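PDB 3B8Y: endo-pectate lyase from Erwinia chrysanthemi, which probably cleaves polygalacturonate and partly methyl-esterified pectins from within the chain by calcium-dependent beta-elimination, leaving unsaturated galacturonosyl ends. Local coordinates for residues T22-S27 against N101-A106; V137-S142 against P152-K157; G171-H176 against C193-T198; V225-S230 against L250-G255. All coordinates share one frame; numbering follows the deposited sequence.

Interaction 1 of 4, residues T22-S27 against N101-A106; sequences TTLMLS and NAVTTA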
# COMPACT_ATOMS: atom_id res chain seq x y z
N THR A 22 10.66 -5.69 15.13
CA THR A 22 10.61 -5.11 13.80
C THR A 22 10.72 -6.28 12.82
O THR A 22 11.64 -7.09 12.93
CB THR A 22 11.78 -4.14 13.55
OG1 THR A 22 11.78 -3.13 14.56
CG2 THR A 22 11.66 -3.49 12.17
N THR A 23 9.75 -6.40 11.93
CA THR A 23 9.80 -7.47 10.94
C THR A 23 10.04 -6.85 9.59
O THR A 23 9.30 -5.96 9.16
CB THR A 23 8.54 -8.34 10.95
OG1 THR A 23 8.39 -8.94 12.24
CG2 THR A 23 8.66 -9.46 9.92
N LEU A 24 11.11 -7.29 8.94
CA LEU A 24 11.50 -6.77 7.65
C LEU A 24 11.31 -7.73 6.49
O LEU A 24 11.60 -8.92 6.61
CB LEU A 24 12.97 -6.34 7.70
CG LEU A 24 13.63 -5.74 6.45
CD1 LEU A 24 13.00 -4.38 6.12
CD2 LEU A 24 15.12 -5.55 6.74
N MET A 25 10.89 -7.19 5.36
CA MET A 25 10.70 -7.96 4.14
C MET A 25 11.33 -7.22 2.96
O MET A 25 11.41 -5.99 2.95
CB MET A 25 9.20 -8.20 3.87
CG MET A 25 8.54 -9.14 4.86
SD MET A 25 6.75 -9.27 4.60
CE MET A 25 6.70 -9.98 3.02
N LEU A 26 11.76 -7.98 1.97
CA LEU A 26 12.38 -7.40 0.79
C LEU A 26 11.72 -7.82 -0.51
O LEU A 26 11.32 -8.98 -0.68
CB LEU A 26 13.87 -7.75 0.75
CG LEU A 26 14.71 -7.22 -0.41
CD1 LEU A 26 16.02 -6.70 0.12
CD2 LEU A 26 14.94 -8.31 -1.46
N SER A 27 11.63 -6.86 -1.42
CA SER A 27 11.08 -7.11 -2.75
C SER A 27 12.05 -6.53 -3.77
O SER A 27 12.44 -5.36 -3.68
CB SER A 27 9.71 -6.46 -2.92
OG SER A 27 9.26 -6.65 -4.25
N ASN A 101 14.92 -8.39 11.61
CA ASN A 101 15.58 -9.59 11.16
C ASN A 101 16.31 -9.18 9.87
O ASN A 101 16.08 -8.09 9.31
CB ASN A 101 14.53 -10.66 10.82
CG ASN A 101 13.47 -10.14 9.83
OD1 ASN A 101 13.51 -10.43 8.63
ND2 ASN A 101 12.54 -9.33 10.34
N ALA A 102 17.20 -10.04 9.41
CA ALA A 102 17.92 -9.78 8.16
C ALA A 102 17.07 -10.26 6.99
O ALA A 102 16.21 -11.13 7.15
CB ALA A 102 19.26 -10.53 8.16
N VAL A 103 17.22 -9.59 5.85
CA VAL A 103 16.56 -9.98 4.61
C VAL A 103 17.69 -9.90 3.61
O VAL A 103 18.62 -9.12 3.79
CB VAL A 103 15.38 -9.05 4.15
CG1 VAL A 103 14.17 -9.22 5.06
CG2 VAL A 103 15.82 -7.60 4.03
N THR A 104 17.62 -10.73 2.57
CA THR A 104 18.67 -10.74 1.56
C THR A 104 18.14 -10.94 0.14
O THR A 104 16.97 -11.27 -0.07
CB THR A 104 19.75 -11.83 1.87
OG1 THR A 104 20.74 -11.84 0.83
CG2 THR A 104 19.12 -13.20 1.99
N THR A 105 19.01 -10.68 -0.84
CA THR A 105 18.69 -10.85 -2.25
C THR A 105 19.04 -12.29 -2.68
O THR A 105 18.51 -12.81 -3.67
CB THR A 105 19.50 -9.87 -3.11
OG1 THR A 105 20.88 -9.98 -2.77
CG2 THR A 105 19.04 -8.44 -2.90
N ALA A 106 19.91 -12.94 -1.89
CA ALA A 106 20.36 -14.31 -2.14
C ALA A 106 19.22 -15.33 -2.18
O ALA A 106 19.36 -16.33 -2.94
CB ALA A 106 21.37 -14.71 -1.08
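Leu24 and Leu26 meet Val103 where two edge strands close the N-terminal beta-sandwich, whose three-stranded and four-stranded antiparallel sheets have the topology of a fibronectin type III domain. Segment 22-27 is on the first strand and segment 101-106 on the last, an outermost strand of each sheet; the two run parallel within 7°, with side chains rather than a backbone ladder between them. The Val103 side chain carries the contact. Its CG2 lies between the backbone N and the carbonyl carbon (chi1 -71° for CG1), and from there it reaches both leucines: CD2 of Leu24 is 3.5 Å from Val103 CG2, tighter than usual for two methyl groups, and Leu26 CB is 3.8 Å from the same CG2. The Leu24 and Val103 side chains cross at about a right angle, whereas that of Leu26 crosses at a slant. Both leucines have CG anti to the backbone N, which carries their branches away from strand 22-29 into the sandwich, where Leu35 of strand 32-39 touches both and Tyr86 packs on Leu26. At the N-terminal end, the Asn101 side chain lies along the backbone of Thr23 and Leu24, while the carbonyl O of Asn101 is 3.7 Å from Leu24 CD2. Toward the other end, the chain after Val103 is held by an ST turn, Thr104 OG1 accepting from Ala106 N at 3.0 Å, and by a bond from the same hydroxyl to Tyr84 O. The other methyl of Val103, CG1, sits 3.0 Å from the carbonyl oxygen of Leu24.

Interaction 2 of 4, residues V137-S142 against P152-K157; sequences VTIGTS and PLIILK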
# COMPACT_ATOMS: atom_id res chain seq x y z
N VAL A 137 5.82 -14.63 5.36
CA VAL A 137 5.65 -15.75 4.43
C VAL A 137 4.96 -15.32 3.14
O VAL A 137 4.36 -14.24 3.06
CB VAL A 137 4.87 -16.94 5.03
CG1 VAL A 137 5.50 -17.38 6.34
CG2 VAL A 137 3.38 -16.59 5.21
N THR A 138 5.10 -16.16 2.13
CA THR A 138 4.51 -15.94 0.83
C THR A 138 3.33 -16.88 0.66
O THR A 138 3.37 -18.03 1.09
CB THR A 138 5.52 -16.22 -0.27
OG1 THR A 138 6.68 -15.42 -0.06
CG2 THR A 138 4.93 -15.92 -1.65
N ILE A 139 2.25 -16.36 0.07
CA ILE A 139 1.06 -17.16 -0.21
C ILE A 139 0.55 -16.70 -1.56
O ILE A 139 0.96 -15.67 -2.08
CB ILE A 139 -0.10 -16.99 0.84
CG1 ILE A 139 -0.82 -15.65 0.64
CG2 ILE A 139 0.44 -17.12 2.26
CD1 ILE A 139 -2.08 -15.53 1.44
N GLY A 140 -0.39 -17.48 -2.09
CA GLY A 140 -0.99 -17.19 -3.37
C GLY A 140 -1.72 -18.42 -3.88
O GLY A 140 -1.53 -19.52 -3.36
N THR A 141 -2.57 -18.22 -4.88
CA THR A 141 -3.32 -19.32 -5.49
C THR A 141 -3.04 -19.30 -6.98
O THR A 141 -2.14 -19.99 -7.47
CB THR A 141 -4.83 -19.16 -5.28
OG1 THR A 141 -5.19 -17.78 -5.38
CG2 THR A 141 -5.25 -19.72 -3.93
N SER A 142 -3.80 -18.46 -7.68
CA SER A 142 -3.69 -18.30 -9.11
C SER A 142 -4.48 -17.06 -9.46
O SER A 142 -5.12 -16.46 -8.59
CB SER A 142 -4.29 -19.51 -9.83
OG SER A 142 -5.66 -19.63 -9.52
N PRO A 152 -11.40 -13.61 -2.93
CA PRO A 152 -10.47 -13.03 -1.96
C PRO A 152 -9.41 -13.99 -1.42
O PRO A 152 -9.69 -15.15 -1.12
CB PRO A 152 -11.41 -12.53 -0.86
CG PRO A 152 -12.55 -13.48 -0.93
CD PRO A 152 -12.78 -13.61 -2.41
N LEU A 153 -8.19 -13.48 -1.30
CA LEU A 153 -7.06 -14.25 -0.80
C LEU A 153 -7.08 -14.32 0.73
O LEU A 153 -6.69 -15.32 1.33
CB LEU A 153 -5.77 -13.60 -1.27
CG LEU A 153 -4.50 -14.44 -1.19
CD1 LEU A 153 -4.54 -15.50 -2.27
CD2 LEU A 153 -3.28 -13.55 -1.37
N ILE A 154 -7.53 -13.23 1.35
CA ILE A 154 -7.62 -13.10 2.80
C ILE A 154 -8.78 -12.15 3.06
O ILE A 154 -8.94 -11.15 2.36
CB ILE A 154 -6.34 -12.43 3.42
CG1 ILE A 154 -5.13 -13.35 3.30
CG2 ILE A 154 -6.57 -12.03 4.88
CD1 ILE A 154 -5.23 -14.63 4.11
N ILE A 155 -9.61 -12.49 4.03
CA ILE A 155 -10.74 -11.64 4.40
C ILE A 155 -10.52 -11.22 5.84
O ILE A 155 -10.21 -12.04 6.70
CB ILE A 155 -12.10 -12.38 4.31
CG1 ILE A 155 -12.43 -12.73 2.86
CG2 ILE A 155 -13.22 -11.51 4.86
CD1 ILE A 155 -13.59 -13.69 2.73
N LEU A 156 -10.66 -9.92 6.09
CA LEU A 156 -10.49 -9.35 7.42
C LEU A 156 -11.81 -8.78 7.90
O LEU A 156 -12.46 -8.01 7.20
CB LEU A 156 -9.46 -8.22 7.38
CG LEU A 156 -8.09 -8.57 6.81
CD1 LEU A 156 -7.28 -7.27 6.60
CD2 LEU A 156 -7.36 -9.54 7.75
N LYS A 157 -12.21 -9.16 9.10
CA LYS A 157 -13.43 -8.66 9.70
C LYS A 157 -12.98 -8.03 11.00
O LYS A 157 -12.71 -8.74 11.98
CB LYS A 157 -14.43 -9.80 9.93
CG LYS A 157 -15.02 -10.36 8.65
CD LYS A 157 -15.77 -11.67 8.88
CE LYS A 157 -17.01 -11.49 9.74
NZ LYS A 157 -18.05 -10.68 9.04
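Leu153 reaches across to Ile139 with its whole outer half. CB stands back, with no atom of segment 137-142 within 4.2 Å. CG, anti to the backbone N (chi1 -163°), is the first atom to touch, 3.7 Å from CD1 of Ile139. There the chain forks. CD2 goes along the isoleucine, 3.6 Å from Ile139 CD1, and also packs on Ile139 CG1. CD1 turns to the loop that follows, resting 4.1 Å from the CA of Gly140 and 3.9 Å from Thr141 OG1. The two side chains slide past each other in opposite directions, the CD1 methyl of Ile139 lying against both the CD2 methyl and the CG branch point of Leu153. This is interior packing of the right-handed parallel beta-helix expected of polysaccharide lyase family 3. Strand 137-139 pairs with 164-166 on one face of the coil and strand 154-157 lies between 125-128 and 175-179 on another, so the contact spans the inside between two faces. Ile139 points its CG1 branch into that interior, with CG1 between the backbone N and the carbonyl carbon (chi1 75°). Its CD1 thereby also comes to 4.2 Å from CG1 of Ile154, whose own neighbour is Ala125. Ile166 and Pro123 pack on other parts of Leu153. The Thr141 hydroxyl that CD1 touches is itself hydrogen-bonded to Lys151 NZ.

Interaction 3 of 4, residues G171-H176 against C193-T198; sequences GADGIH and CEDAAT. Unlike the reference sequence in segment 171-176: Gly171 (reference Arg). With ADA (alpha-D-galactopyranuronic acid), chain C.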
# COMPACT_ATOMS: atom_id res chain seq x y z
N GLY A 171 -2.38 -13.98 -7.01
CA GLY A 171 -2.97 -12.84 -6.32
C GLY A 171 -4.46 -12.88 -6.04
O GLY A 171 -4.90 -12.43 -4.99
N ALA A 172 -5.24 -13.43 -6.98
CA ALA A 172 -6.70 -13.51 -6.85
C ALA A 172 -7.28 -12.10 -6.65
O ALA A 172 -6.84 -11.16 -7.32
CB ALA A 172 -7.09 -14.43 -5.71
N ASP A 173 -8.24 -11.94 -5.75
CA ASP A 173 -8.80 -10.61 -5.52
C ASP A 173 -8.25 -9.92 -4.26
O ASP A 173 -8.95 -9.14 -3.61
CB ASP A 173 -10.33 -10.63 -5.53
CG ASP A 173 -10.92 -9.26 -5.85
OD1 ASP A 173 -11.99 -8.91 -5.31
OD2 ASP A 173 -10.30 -8.51 -6.64
N GLY A 174 -6.99 -10.21 -3.95
CA GLY A 174 -6.32 -9.60 -2.81
C GLY A 174 -6.95 -9.73 -1.44
O GLY A 174 -7.49 -10.77 -1.06
N ILE A 175 -6.83 -8.65 -0.67
CA ILE A 175 -7.33 -8.59 0.69
C ILE A 175 -8.64 -7.83 0.80
O ILE A 175 -8.77 -6.68 0.36
CB ILE A 175 -6.28 -7.98 1.63
CG1 ILE A 175 -4.96 -8.75 1.47
CG2 ILE A 175 -6.76 -8.07 3.10
CD1 ILE A 175 -3.83 -8.25 2.36
N HIS A 176 -9.62 -8.47 1.44
CA HIS A 176 -10.92 -7.87 1.62
C HIS A 176 -11.22 -7.51 3.06
O HIS A 176 -11.06 -8.32 3.96
CB HIS A 176 -12.02 -8.81 1.10
CG HIS A 176 -12.13 -8.86 -0.40
ND1 HIS A 176 -13.20 -9.42 -1.05
CD2 HIS A 176 -11.30 -8.40 -1.37
CE1 HIS A 176 -13.03 -9.30 -2.36
NE2 HIS A 176 -11.88 -8.69 -2.58
N CYS A 193 -3.33 -9.09 -9.25
CA CYS A 193 -4.18 -9.82 -10.18
C CYS A 193 -5.44 -9.04 -10.52
O CYS A 193 -5.67 -8.74 -11.69
CB CYS A 193 -4.50 -11.21 -9.60
SG CYS A 193 -5.83 -12.10 -10.44
N GLU A 194 -6.24 -8.70 -9.52
CA GLU A 194 -7.46 -7.93 -9.74
C GLU A 194 -7.45 -6.66 -8.88
O GLU A 194 -7.19 -5.56 -9.38
CB GLU A 194 -8.68 -8.81 -9.43
CG GLU A 194 -8.74 -10.08 -10.28
CD GLU A 194 -9.82 -11.08 -9.88
OE1 GLU A 194 -10.37 -10.97 -8.75
OE2 GLU A 194 -10.11 -11.99 -10.69
N ASP A 195 -7.74 -6.81 -7.59
CA ASP A 195 -7.73 -5.68 -6.66
C ASP A 195 -6.71 -6.06 -5.59
O ASP A 195 -6.59 -7.23 -5.25
CB ASP A 195 -9.11 -5.49 -6.02
CG ASP A 195 -10.19 -5.05 -7.02
OD1 ASP A 195 -9.85 -4.58 -8.13
OD2 ASP A 195 -11.38 -5.14 -6.66
N ALA A 196 -5.94 -5.09 -5.10
CA ALA A 196 -4.96 -5.36 -4.06
C ALA A 196 -5.65 -5.50 -2.70
O ALA A 196 -5.41 -6.44 -1.95
CB ALA A 196 -3.91 -4.27 -4.01
N ALA A 197 -6.56 -4.58 -2.44
CA ALA A 197 -7.31 -4.56 -1.20
C ALA A 197 -8.62 -3.88 -1.50
O ALA A 197 -8.65 -2.92 -2.26
CB ALA A 197 -6.54 -3.78 -0.12
N THR A 198 -9.68 -4.40 -0.90
CA THR A 198 -11.02 -3.89 -1.09
C THR A 198 -11.64 -3.53 0.25
O THR A 198 -11.62 -4.31 1.20
CB THR A 198 -11.91 -4.92 -1.84
OG1 THR A 198 -11.35 -5.18 -3.13
CG2 THR A 198 -13.33 -4.42 -2.04
C1 ADA C . -15.68 -3.03 -11.22
C2 ADA C . -17.15 -3.44 -11.06
C3 ADA C . -17.63 -2.94 -9.71
C4 ADA C . -16.77 -3.59 -8.63
C5 ADA C . -15.31 -3.21 -8.87
C6 ADA C . -14.44 -3.88 -7.83
O2 ADA C . -17.94 -2.85 -12.08
O3 ADA C . -19.00 -3.31 -9.52
O4 ADA C . -16.91 -5.02 -8.60
O5 ADA C . -14.87 -3.62 -10.19
O6B ADA C . -14.67 -3.68 -6.52
O6A ADA C . -13.53 -4.61 -8.18
O HOH W 1 -9.15 -6.66 -2.98
O HOH W 2 -13.24 -6.38 -5.16
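Asp173 OD2 faces two acid groups of segment 193-198: Glu194 OE1 at 3.2 Å and Asp195 OD2 at 3.5 Å; the backbone N of Asp195 gives the same oxygen a weak hydrogen bond. The Asp173 and Asp195 side chains lie side by side and point the same way, their carboxylate planes 48° apart, while Glu194 crosses Asp173 at about a right angle. Asp195 OD2 also comes 2.7 Å from O6A of the galacturonate of chain C, so the acid cluster borders the substrate site. Water 2 sits among Asp173 OD1, Asp195 OD2 and the Thr198 hydroxyl. Behind this first shell stands His176, whose NE2 donates to Asp173 OD1 at 2.7 Å; the oxygen lies in the imidazole plane, but is itself met from 55° above the carboxylate plane. Thr198 lies alongside the histidine, with CB 3.6 Å from His176 CD2. Water 1 joins the backbone O of Asp173 to Thr198 OG1. Farther out, parallel strands 175-179 and 195-199 of the beta-helix fix the register: Ile175 N bonds Ala196 O at 2.9 Å, almost straight, and Thr198 N bonds Ile175 O at 2.8 Å. A type II' turn from Gly171 to Gly174, closed by Gly174 N to Gly171 O, carries Asp173 up to Glu194 and Asp195; Gly171 differs from the reference sequence. The Cys193-Cys143 disulfide tethers the start of the other segment. Three carboxylates so close together would favour a bound divalent cation, in keeping with the zinc ions seen on Asp173, His176, Glu194 and Asp195 in structures of this protein.

Interaction 4 of 4, residues V225-S230 against L250-G255; sequences VLQHNS and LWRSCG. With ADA (alpha-D-galactopyranuronic acid), chain C; ADA (alpha-D-galactopyranuronic acid), chain B; ADA (alpha-D-galactopyranuronic acid), chain D.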
# COMPACT_ATOMS: atom_id res chain seq x y z
N VAL A 225 -5.63 -0.65 -7.23
CA VAL A 225 -4.89 -0.99 -6.02
C VAL A 225 -5.87 -1.05 -4.85
O VAL A 225 -6.12 -2.12 -4.32
CB VAL A 225 -3.74 -0.00 -5.75
CG1 VAL A 225 -3.08 -0.31 -4.41
CG2 VAL A 225 -2.71 -0.11 -6.86
N LEU A 226 -6.45 0.10 -4.49
CA LEU A 226 -7.42 0.14 -3.40
C LEU A 226 -8.82 0.40 -3.95
O LEU A 226 -9.08 1.44 -4.55
CB LEU A 226 -7.03 1.19 -2.36
CG LEU A 226 -5.63 1.04 -1.77
CD1 LEU A 226 -5.40 2.14 -0.76
CD2 LEU A 226 -5.44 -0.31 -1.13
N GLN A 227 -9.70 -0.59 -3.79
CA GLN A 227 -11.09 -0.52 -4.24
C GLN A 227 -11.97 -0.26 -3.04
O GLN A 227 -11.90 -0.98 -2.05
CB GLN A 227 -11.51 -1.85 -4.88
CG GLN A 227 -11.83 -1.78 -6.36
CD GLN A 227 -12.98 -0.86 -6.67
OE1 GLN A 227 -14.07 -0.99 -6.11
NE2 GLN A 227 -12.75 0.07 -7.58
N HIS A 228 -12.80 0.77 -3.12
CA HIS A 228 -13.69 1.16 -2.02
C HIS A 228 -15.14 0.98 -2.45
O HIS A 228 -15.63 1.73 -3.30
CB HIS A 228 -13.43 2.63 -1.69
CG HIS A 228 -13.79 3.02 -0.29
ND1 HIS A 228 -13.01 3.88 0.46
CD2 HIS A 228 -14.87 2.74 0.47
CE1 HIS A 228 -13.61 4.13 1.61
NE2 HIS A 228 -14.74 3.45 1.64
N ASN A 229 -15.82 -0.01 -1.88
CA ASN A 229 -17.21 -0.30 -2.24
C ASN A 229 -18.23 0.01 -1.14
O ASN A 229 -19.40 0.26 -1.44
CB ASN A 229 -17.37 -1.76 -2.66
CG ASN A 229 -16.48 -2.14 -3.83
OD1 ASN A 229 -16.22 -1.33 -4.71
ND2 ASN A 229 -16.00 -3.37 -3.82
N SER A 230 -17.83 -0.08 0.12
CA SER A 230 -18.74 0.23 1.23
C SER A 230 -18.98 1.74 1.28
O SER A 230 -18.21 2.51 0.71
CB SER A 230 -18.15 -0.27 2.56
OG SER A 230 -16.89 0.32 2.79
N LEU A 250 -4.62 4.40 -7.63
CA LEU A 250 -4.18 3.98 -6.31
C LEU A 250 -5.45 3.68 -5.52
O LEU A 250 -5.54 2.68 -4.82
CB LEU A 250 -3.36 5.09 -5.63
CG LEU A 250 -2.75 4.82 -4.23
CD1 LEU A 250 -1.66 5.84 -3.95
CD2 LEU A 250 -3.80 4.90 -3.14
N TRP A 251 -6.44 4.56 -5.68
CA TRP A 251 -7.72 4.43 -5.00
C TRP A 251 -8.86 4.89 -5.90
O TRP A 251 -8.77 5.91 -6.60
CB TRP A 251 -7.73 5.25 -3.72
CG TRP A 251 -9.03 5.24 -2.97
CD1 TRP A 251 -9.43 4.33 -2.03
CD2 TRP A 251 -10.06 6.24 -3.02
NE1 TRP A 251 -10.63 4.71 -1.48
CE2 TRP A 251 -11.04 5.88 -2.07
CE3 TRP A 251 -10.24 7.41 -3.77
CZ2 TRP A 251 -12.19 6.64 -1.85
CZ3 TRP A 251 -11.39 8.17 -3.55
CH2 TRP A 251 -12.35 7.78 -2.60
N ARG A 252 -9.94 4.12 -5.84
CA ARG A 252 -11.13 4.42 -6.60
C ARG A 252 -12.41 4.11 -5.83
O ARG A 252 -12.63 2.98 -5.39
CB ARG A 252 -11.12 3.62 -7.91
CG ARG A 252 -12.34 3.85 -8.76
CD ARG A 252 -12.54 5.33 -9.05
NE ARG A 252 -13.36 5.50 -10.24
CZ ARG A 252 -14.54 6.11 -10.28
NH1 ARG A 252 -15.21 6.18 -11.43
NH2 ARG A 252 -15.04 6.67 -9.17
N SER A 253 -13.23 5.14 -5.64
CA SER A 253 -14.53 4.96 -5.01
C SER A 253 -15.33 4.35 -6.16
O SER A 253 -15.49 4.99 -7.20
CB SER A 253 -15.15 6.29 -4.64
OG SER A 253 -16.51 6.11 -4.30
N CYS A 254 -15.78 3.11 -5.99
CA CYS A 254 -16.53 2.41 -7.02
C CYS A 254 -17.44 3.30 -7.85
O CYS A 254 -18.31 4.00 -7.31
CB CYS A 254 -17.33 1.27 -6.42
SG CYS A 254 -17.90 0.14 -7.72
N GLY A 255 -17.22 3.30 -9.16
CA GLY A 255 -18.01 4.13 -10.05
C GLY A 255 -19.33 3.55 -10.51
O GLY A 255 -20.29 4.31 -10.69
C1 ADA C . -15.68 -3.03 -11.22
C2 ADA C . -17.15 -3.44 -11.06
C3 ADA C . -17.63 -2.94 -9.71
C4 ADA C . -16.77 -3.59 -8.63
C5 ADA C . -15.31 -3.21 -8.87
C6 ADA C . -14.44 -3.88 -7.83
O2 ADA C . -17.94 -2.85 -12.08
O3 ADA C . -19.00 -3.31 -9.52
O4 ADA C . -16.91 -5.02 -8.60
O5 ADA C . -14.87 -3.62 -10.19
O6B ADA C . -14.67 -3.68 -6.52
O6A ADA C . -13.53 -4.61 -8.18
C1 ADA B . -15.25 1.03 -13.35
C2 ADA B . -15.50 1.13 -11.84
C3 ADA B . -14.36 0.46 -11.11
C4 ADA B . -14.30 -0.99 -11.56
C5 ADA B . -14.07 -0.99 -13.10
C6 ADA B . -13.97 -2.41 -13.60
O2 ADA B . -15.56 2.50 -11.44
O3 ADA B . -14.58 0.54 -9.71
O4 ADA B . -15.56 -1.62 -11.23
O5 ADA B . -15.17 -0.34 -13.76
O6B ADA B . -13.01 -3.22 -13.12
O6A ADA B . -14.75 -2.83 -14.42
C1 ADA D . -11.11 2.21 -15.41
C2 ADA D . -12.02 1.00 -15.66
C3 ADA D . -13.39 1.49 -16.09
C4 ADA D . -13.95 2.39 -14.97
C5 ADA D . -12.98 3.55 -14.79
C6 ADA D . -13.52 4.41 -13.68
O1 ADA D . -10.94 2.97 -16.61
O2 ADA D . -11.46 0.19 -16.69
O3 ADA D . -14.25 0.36 -16.32
O4 ADA D . -14.06 1.68 -13.71
O5 ADA D . -11.69 3.04 -14.38
O6B ADA D . -14.71 5.01 -13.82
O6A ADA D . -12.88 4.55 -12.67
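His228 ND1 accepts the indole N-H of Trp251 NE1 at 3.2 Å, each nitrogen lying in the plane of the other ring, so the two rings meet rim to rim with planes at 84°. CG of His228 is anti to the backbone N (chi1 -155°), which swings ND1 over to the tryptophan; the other nitrogen, NE2, is hydrogen-bonded to Ser233 OG. Four backbone bonds run beside this pair in a parallel ladder: Leu226 N to Leu250 O at 2.8 Å, Arg252 N to Leu226 O, His228 N to Arg252 O, and Cys254 N to His228 O at 3.0 Å. Ser253 OG is hydrogen-bonded to Asp289 OD2 and Arg264 NH1. On the face bearing Gln227 and Arg252, three linked galacturonates are gripped. The Arg252 guanidinium meets the chain D carboxylate at its edge by two bonds, NE to O6A at 2.7 Å and NH1 to O6B at 2.7 Å, while NH2 is taken by Asn284 and Phe312 makes a cation-pi contact. The pair of hydrogen bonds fixes the rotation of the guanidinium against the carboxylate. Gly255 N donates to O2 of the chain B sugar at 2.9 Å, and Asn229 ND2 to O6B of chain C at 3.0 Å. Cys254, disulfide-bonded to Cys257, lies next to Asn229, its CB 3.3 Å from Asn229 OD1. In the beta-helix, strand 224-228 is flanked by 195-199 and 249-253, and the latter pairs onward with 276-284, whose Ala281 and Val283 pack against Trp251; Leu226 touches Thr235 and Val237 of strand 233-238.

From the N terminus, interaction 1 comes first, joining the first and last strands of the sandwich domain across 73 intervening residues. The chain then enters the beta-helix, where interaction 2 closes a loop of nine residues and interactions 3 and 4 each close about one coil, with 16 and 19 residues between their segments. All four follow in series; none encloses or crosses another. Strand 154-157 of interaction 2 lies beside 175-179 of interaction 3, and 195-199 beside 224-228 of interaction 4, so one strand of interaction 2 and the strands of interactions 3 and 4 stack along one face, while 137-139 belongs to another. Interactions 3 and 4 share the chain C galacturonate.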